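Local coordinates for protein VP5 (Halorubrum pleomorphic virus 6, PDB 6QGL) that probably drives fusion of the viral envelope with the membrane of its archaeal host, at residues P331-G335 / Q336-P340; W409-A413 / S414-E418. All blocks are in the same frame, centred on the assembly; numbering follows the deposited sequence.

Contact 1 (P331-G335 / Q336-P340)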
ATOM      1  N   PRO A 331     -20.452  -2.283 -13.234  1.00107.64           N
ATOM      2  CA  PRO A 331     -20.296  -0.832 -13.416  1.00106.90           C
ATOM      3  C   PRO A 331     -20.635  -0.067 -12.139  1.00110.24           C
ATOM      4  O   PRO A 331     -21.555  -0.454 -11.412  1.00111.07           O
ATOM      5  CB  PRO A 331     -21.267  -0.507 -14.554  1.00111.10           C
ATOM      6  CG  PRO A 331     -22.299  -1.567 -14.494  1.00117.60           C
ATOM      7  CD  PRO A 331     -21.642  -2.799 -13.945  1.00111.91           C
ATOM      8  N   LEU A 332     -19.863   0.989 -11.849  1.00104.94           N
ATOM      9  CA  LEU A 332     -20.084   1.837 -10.683  1.00103.96           C
ATOM     10  C   LEU A 332     -20.959   3.006 -11.129  1.00109.07           C
ATOM     11  O   LEU A 332     -20.468   3.983 -11.699  1.00108.05           O
ATOM     12  CB  LEU A 332     -18.754   2.302 -10.049  1.00101.53           C
ATOM     13  CG  LEU A 332     -17.844   1.204  -9.474  1.00105.10           C
ATOM     14  CD1 LEU A 332     -16.434   1.711  -9.290  1.00103.26           C
ATOM     15  CD2 LEU A 332     -18.380   0.657  -8.159  1.00108.06           C
ATOM     16  N   SER A 333     -22.276   2.849 -10.937  1.00107.72           N
ATOM     17  CA  SER A 333     -23.295   3.816 -11.341  1.00109.27           C
ATOM     18  C   SER A 333     -23.476   4.958 -10.343  1.00111.94           C
ATOM     19  O   SER A 333     -23.331   4.754  -9.136  1.00110.29           O
ATOM     20  CB  SER A 333     -24.628   3.113 -11.581  1.00115.80           C
ATOM     21  OG  SER A 333     -24.493   2.033 -12.491  1.00125.22           O
ATOM     22  N   ALA A 334     -23.810   6.158 -10.856  1.00109.16           N
ATOM     23  CA  ALA A 334     -24.061   7.350 -10.046  1.00108.35           C
ATOM     24  C   ALA A 334     -25.413   7.216  -9.341  1.00113.85           C
ATOM     25  O   ALA A 334     -26.382   6.739  -9.937  1.00115.95           O
ATOM     26  CB  ALA A 334     -24.035   8.596 -10.918  1.00109.69           C
ATOM     27  N   GLY A 335     -25.444   7.607  -8.070  1.00109.06           N
ATOM     28  CA  GLY A 335     -26.619   7.524  -7.211  1.00110.28           C
ATOM     29  C   GLY A 335     -26.660   6.254  -6.382  1.00113.85           C
ATOM     30  O   GLY A 335     -27.474   6.140  -5.460  1.00114.48           O
ATOM     31  N   GLN A 336     -25.774   5.291  -6.704  1.00109.04           N
ATOM     32  CA  GLN A 336     -25.670   3.994  -6.033  1.00108.87           C
ATOM     33  C   GLN A 336     -24.629   3.986  -4.910  1.00109.69           C
ATOM     34  O   GLN A 336     -23.641   4.720  -4.971  1.00106.99           O
ATOM     35  CB  GLN A 336     -25.378   2.876  -7.051  1.00110.95           C
ATOM     36  CG  GLN A 336     -26.528   2.570  -8.010  1.00128.52           C
ATOM     37  CD  GLN A 336     -27.669   1.850  -7.336  1.00150.22           C
ATOM     38  OE1 GLN A 336     -27.568   0.673  -6.972  1.00146.23           O
ATOM     39  NE2 GLN A 336     -28.783   2.543  -7.158  1.00144.09           N
ATOM     40  N   THR A 337     -24.861   3.133  -3.895  1.00106.67           N
ATOM     41  CA  THR A 337     -24.013   2.939  -2.713  1.00104.83           C
ATOM     42  C   THR A 337     -23.304   1.579  -2.831  1.00108.09           C
ATOM     43  O   THR A 337     -23.976   0.563  -3.039  1.00109.74           O
ATOM     44  CB  THR A 337     -24.867   3.023  -1.420  1.00115.30           C
ATOM     45  OG1 THR A 337     -25.632   1.826  -1.261  1.00117.93           O
ATOM     46  CG2 THR A 337     -25.817   4.213  -1.410  1.00114.95           C
ATOM     47  N   TYR A 338     -21.964   1.554  -2.699  1.00102.03           N
ATOM     48  CA  TYR A 338     -21.183   0.315  -2.823  1.00101.45           C
ATOM     49  C   TYR A 338     -20.340  -0.010  -1.600  1.00103.89           C
ATOM     50  O   TYR A 338     -19.678   0.874  -1.056  1.00101.81           O
ATOM     51  CB  TYR A 338     -20.284   0.358  -4.070  1.00101.23           C
ATOM     52  CG  TYR A 338     -21.041   0.490  -5.371  1.00104.08           C
ATOM     53  CD1 TYR A 338     -21.602  -0.623  -5.992  1.00107.84           C
ATOM     54  CD2 TYR A 338     -21.191   1.727  -5.990  1.00104.35           C
ATOM     55  CE1 TYR A 338     -22.303  -0.507  -7.191  1.00109.96           C
ATOM     56  CE2 TYR A 338     -21.884   1.855  -7.193  1.00106.65           C
ATOM     57  CZ  TYR A 338     -22.443   0.734  -7.788  1.00115.83           C
ATOM     58  OH  TYR A 338     -23.132   0.849  -8.971  1.00118.26           O
ATOM     59  N   ASP A 339     -20.338  -1.288  -1.190  1.00101.34           N
ATOM     60  CA  ASP A 339     -19.518  -1.757  -0.077  1.00100.74           C
ATOM     61  C   ASP A 339     -18.399  -2.615  -0.657  1.00103.20           C
ATOM     62  O   ASP A 339     -18.681  -3.697  -1.172  1.00104.04           O
ATOM     63  CB  ASP A 339     -20.341  -2.535   0.970  1.00105.11           C
ATOM     64  CG  ASP A 339     -19.569  -2.977   2.212  1.00115.55           C
ATOM     65  OD1 ASP A 339     -18.364  -2.639   2.326  1.00114.28           O
ATOM     66  OD2 ASP A 339     -20.168  -3.663   3.066  1.00123.67           O
ATOM     67  N   PRO A 340     -17.131  -2.151  -0.567  1.00 97.30           N
ATOM     68  CA  PRO A 340     -16.010  -2.913  -1.145  1.00 96.06           C
ATOM     69  C   PRO A 340     -15.676  -4.243  -0.483  1.00100.29           C
ATOM     70  O   PRO A 340     -14.888  -5.004  -1.047  1.00 99.50           O
ATOM     71  CB  PRO A 340     -14.833  -1.937  -1.071  1.00 95.84           C
ATOM     72  CG  PRO A 340     -15.446  -0.600  -0.839  1.00 99.93           C
ATOM     73  CD  PRO A 340     -16.660  -0.865  -0.027  1.00 97.32           C
TER

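Contact 2 (W409-A413 / S414-E418)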
ATOM      1  N   TRP A 409     -12.184  16.478  22.449  1.00 96.45           N
ATOM      2  CA  TRP A 409     -10.991  17.269  22.142  1.00 94.89           C
ATOM      3  C   TRP A 409     -11.355  18.751  22.181  1.00 93.88           C
ATOM      4  O   TRP A 409     -12.445  19.117  21.738  1.00 91.85           O
ATOM      5  CB  TRP A 409     -10.422  16.901  20.763  1.00 93.09           C
ATOM      6  CG  TRP A 409      -9.695  15.591  20.719  1.00 96.37           C
ATOM      7  CD1 TRP A 409      -8.345  15.407  20.680  1.00100.27           C
ATOM      8  CD2 TRP A 409     -10.281  14.284  20.663  1.00 97.75           C
ATOM      9  NE1 TRP A 409      -8.051  14.064  20.634  1.00101.65           N
ATOM     10  CE2 TRP A 409      -9.222  13.351  20.617  1.00103.44           C
ATOM     11  CE3 TRP A 409     -11.604  13.807  20.645  1.00 99.34           C
ATOM     12  CZ2 TRP A 409      -9.442  11.969  20.566  1.00104.53           C
ATOM     13  CZ3 TRP A 409     -11.821  12.438  20.619  1.00102.75           C
ATOM     14  CH2 TRP A 409     -10.750  11.535  20.572  1.00104.88           C
ATOM     15  N   SER A 410     -10.456  19.601  22.710  1.00 88.47           N
ATOM     16  CA  SER A 410     -10.715  21.038  22.796  1.00 85.67           C
ATOM     17  C   SER A 410      -9.569  21.911  22.271  1.00 86.85           C
ATOM     18  O   SER A 410      -8.415  21.481  22.258  1.00 87.68           O
ATOM     19  CB  SER A 410     -11.107  21.439  24.218  1.00 89.93           C
ATOM     20  OG  SER A 410      -9.985  21.631  25.064  1.00 99.62           O
ATOM     21  N   TYR A 411      -9.906  23.143  21.843  1.00 80.05           N
ATOM     22  CA  TYR A 411      -8.974  24.160  21.348  1.00 78.43           C
ATOM     23  C   TYR A 411      -9.394  25.535  21.884  1.00 80.03           C
ATOM     24  O   TYR A 411     -10.588  25.834  21.920  1.00 78.41           O
ATOM     25  CB  TYR A 411      -8.902  24.158  19.800  1.00 78.19           C
ATOM     26  CG  TYR A 411      -8.080  25.292  19.218  1.00 79.08           C
ATOM     27  CD1 TYR A 411      -6.689  25.230  19.191  1.00 82.17           C
ATOM     28  CD2 TYR A 411      -8.693  26.437  18.716  1.00 78.28           C
ATOM     29  CE1 TYR A 411      -5.927  26.283  18.686  1.00 82.53           C
ATOM     30  CE2 TYR A 411      -7.941  27.494  18.205  1.00 78.90           C
ATOM     31  CZ  TYR A 411      -6.559  27.414  18.194  1.00 87.33           C
ATOM     32  OH  TYR A 411      -5.817  28.456  17.691  1.00 88.13           O
ATOM     33  N   ASP A 412      -8.410  26.366  22.282  1.00 76.44           N
ATOM     34  CA  ASP A 412      -8.620  27.717  22.808  1.00 75.10           C
ATOM     35  C   ASP A 412      -8.455  28.754  21.686  1.00 77.04           C
ATOM     36  O   ASP A 412      -7.332  29.083  21.288  1.00 77.38           O
ATOM     37  CB  ASP A 412      -7.650  27.995  23.973  1.00 78.64           C
ATOM     38  CG  ASP A 412      -8.013  29.159  24.877  1.00 88.38           C
ATOM     39  OD1 ASP A 412      -8.699  30.091  24.405  1.00 86.99           O
ATOM     40  OD2 ASP A 412      -7.595  29.147  26.052  1.00 95.89           O
ATOM     41  N   ALA A 413      -9.585  29.257  21.175  1.00 71.25           N
ATOM     42  CA  ALA A 413      -9.633  30.223  20.082  1.00 69.58           C
ATOM     43  C   ALA A 413      -9.790  31.673  20.555  1.00 72.67           C
ATOM     44  O   ALA A 413     -10.304  32.506  19.805  1.00 71.03           O
ATOM     45  CB  ALA A 413     -10.742  29.846  19.110  1.00 69.20           C
ATOM     46  N   SER A 414      -9.303  31.986  21.775  1.00 70.25           N
ATOM     47  CA  SER A 414      -9.369  33.334  22.358  1.00 69.62           C
ATOM     48  C   SER A 414      -8.564  34.387  21.585  1.00 74.03           C
ATOM     49  O   SER A 414      -8.892  35.575  21.647  1.00 72.94           O
ATOM     50  CB  SER A 414      -8.939  33.316  23.820  1.00 74.21           C
ATOM     51  OG  SER A 414      -9.845  32.547  24.593  1.00 83.52           O
ATOM     52  N   GLY A 415      -7.524  33.938  20.883  1.00 71.70           N
ATOM     53  CA  GLY A 415      -6.665  34.798  20.074  1.00 72.01           C
ATOM     54  C   GLY A 415      -7.115  34.914  18.632  1.00 75.14           C
ATOM     55  O   GLY A 415      -6.702  35.838  17.924  1.00 75.30           O
ATOM     56  N   ASP A 416      -7.985  33.983  18.199  1.00 70.31           N
ATOM     57  CA  ASP A 416      -8.526  33.898  16.843  1.00 69.03           C
ATOM     58  C   ASP A 416      -9.898  34.573  16.672  1.00 70.47           C
ATOM     59  O   ASP A 416     -10.155  35.145  15.611  1.00 70.08           O
ATOM     60  CB  ASP A 416      -8.604  32.432  16.403  1.00 71.20           C
ATOM     61  CG  ASP A 416      -7.331  31.634  16.632  1.00 83.84           C
ATOM     62  OD1 ASP A 416      -6.318  31.926  15.959  1.00 85.80           O
ATOM     63  OD2 ASP A 416      -7.353  30.712  17.477  1.00 90.26           O
ATOM     64  N   LEU A 417     -10.779  34.491  17.692  1.00 65.15           N
ATOM     65  CA  LEU A 417     -12.136  35.057  17.643  1.00 63.01           C
ATOM     66  C   LEU A 417     -12.236  36.419  18.314  1.00 65.62           C
ATOM     67  O   LEU A 417     -11.536  36.673  19.294  1.00 65.93           O
ATOM     68  CB  LEU A 417     -13.159  34.102  18.293  1.00 62.53           C
ATOM     69  CG  LEU A 417     -13.327  32.700  17.698  1.00 67.36           C
ATOM     70  CD1 LEU A 417     -14.050  31.790  18.669  1.00 67.66           C
ATOM     71  CD2 LEU A 417     -14.061  32.736  16.364  1.00 68.85           C
ATOM     72  N   GLU A 418     -13.133  37.285  17.800  1.00 60.58           N
ATOM     73  CA  GLU A 418     -13.415  38.608  18.364  1.00 59.45           C
ATOM     74  C   GLU A 418     -14.364  38.441  19.550  1.00 62.28           C
ATOM     75  O   GLU A 418     -14.210  39.132  20.559  1.00 62.31           O
ATOM     76  CB  GLU A 418     -14.025  39.549  17.317  1.00 60.56           C
ATOM     77  CG  GLU A 418     -13.004  40.177  16.383  1.00 72.60           C
ATOM     78  CD  GLU A 418     -13.492  41.321  15.510  1.00 89.97           C
ATOM     79  OE1 GLU A 418     -14.610  41.835  15.750  1.00 81.73           O
ATOM     80  OE2 GLU A 418     -12.743  41.713  14.587  1.00 83.58           O
TER

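Contact 1 (P331-G335 / Q336-P340)
Y338 reaches back across the bend of the chain to L332 and S333. Its hydroxyl accepts the backbone N-H of S333. The distance from S333 N to Y338 OH is 2.9 Å, and the angle at the hydrogen is 157°. Methyl CD2 of L332 sits over the centre of one face of the Y338 ring. CD2 is 3.7 Å from the ring centroid and 11° off its normal, a clear CH-pi contact. At the ring edge, in its plane, S333 O comes within 3.8 Å of Y338 CE2. The first side-chain bond of Y338 points toward 331-335. With CG beside the backbone N (chi1 -61°), the ring lies alongside L332 and S333.

The bend is a type II beta turn from S333 to Q336. It leads into strand 337-338, at one edge of a six-stranded antiparallel sheet. Its own closing bond, from Q336 N to S333 O, is weak at 3.5 Å. G335 fills the third position with a positive phi, a place where glycine is common in this turn type. Q336 CB packs 3.5 Å from S333 O, and the chain bends at chi2.

Neighbouring strand 447-454 holds this piece from the side: V449 bonds to the backbones of G335 and Q336, and F447 to that of Y338. On the approach to the turn, L332 N bonds to T464 OG1 and S333 OG to S463 OG. L332 is buried and also packs on F466, while Y338 touches F343.

Contact 2 (W409-A413 / S414-E418)
An Asx turn at the end of strand 409-412 opens the loop to strand 422-431. D412 supplies the side chain, and its OD1 accepts two bonds from S414. D412 OD1 is 2.7 Å from S414 OG, and the hydroxyl comes in nearly along the C-O axis. S414 N is 3.3 Å from D412 OD1 and meets it on the anti side of the carboxylate. CG of D412 is anti to its own backbone N (chi1 -162°), beside the carbonyl carbon. This turns the acid forward over the next residues.

The backbone then coils once, with helical angles at S414, G415 and D416. A413 O takes two N-H groups at the end of this coil. L417 N is 2.9 Å from A413 O and nearly in line with the carbonyl bond. D416 N is 3.2 Å from A413 O and stands above the carbonyl plane. L417 CD1 makes an apolar contact with A413 CB at 3.9 Å, and both residues are buried. A413 also packs on I372 of the adjacent strand.

Y411 and D416 join the strand to the coil. Their side chains cross at about a right angle. Y411 OH donates to D416 OD2 at 2.7 Å. The hydroxyl meets the syn side of the acid, 18° out of its plane. OD2 sits at the ring edge, 3.4 Å from Y411 CE2, and the ring and carboxylate planes are 23° apart. Y411 also touches W401 and V396.

Both aspartates thus accept hydroxyl bonds. This would suit ionised carboxylates, D412 with two donors on one oxygen and D416 with the phenol on OD2.

How the contacts relate
Contact 1 precedes contact 2 in the chain, and the two do not touch. Their centres are about 40 Å apart and their nearest atoms about 24 Å. The centre of contact 1 lies about 23 Å from the centre of the chain, and that of contact 2 farther out at about 37 Å. They serve different sheets: contact 1 leads into an edge strand of the six-stranded sheet, while contact 2 follows the middle strand of a three-stranded one. Each bends the backbone next to a strand and uses a tyrosine hydroxyl to bridge the bend, as acceptor in the first and donor in the second.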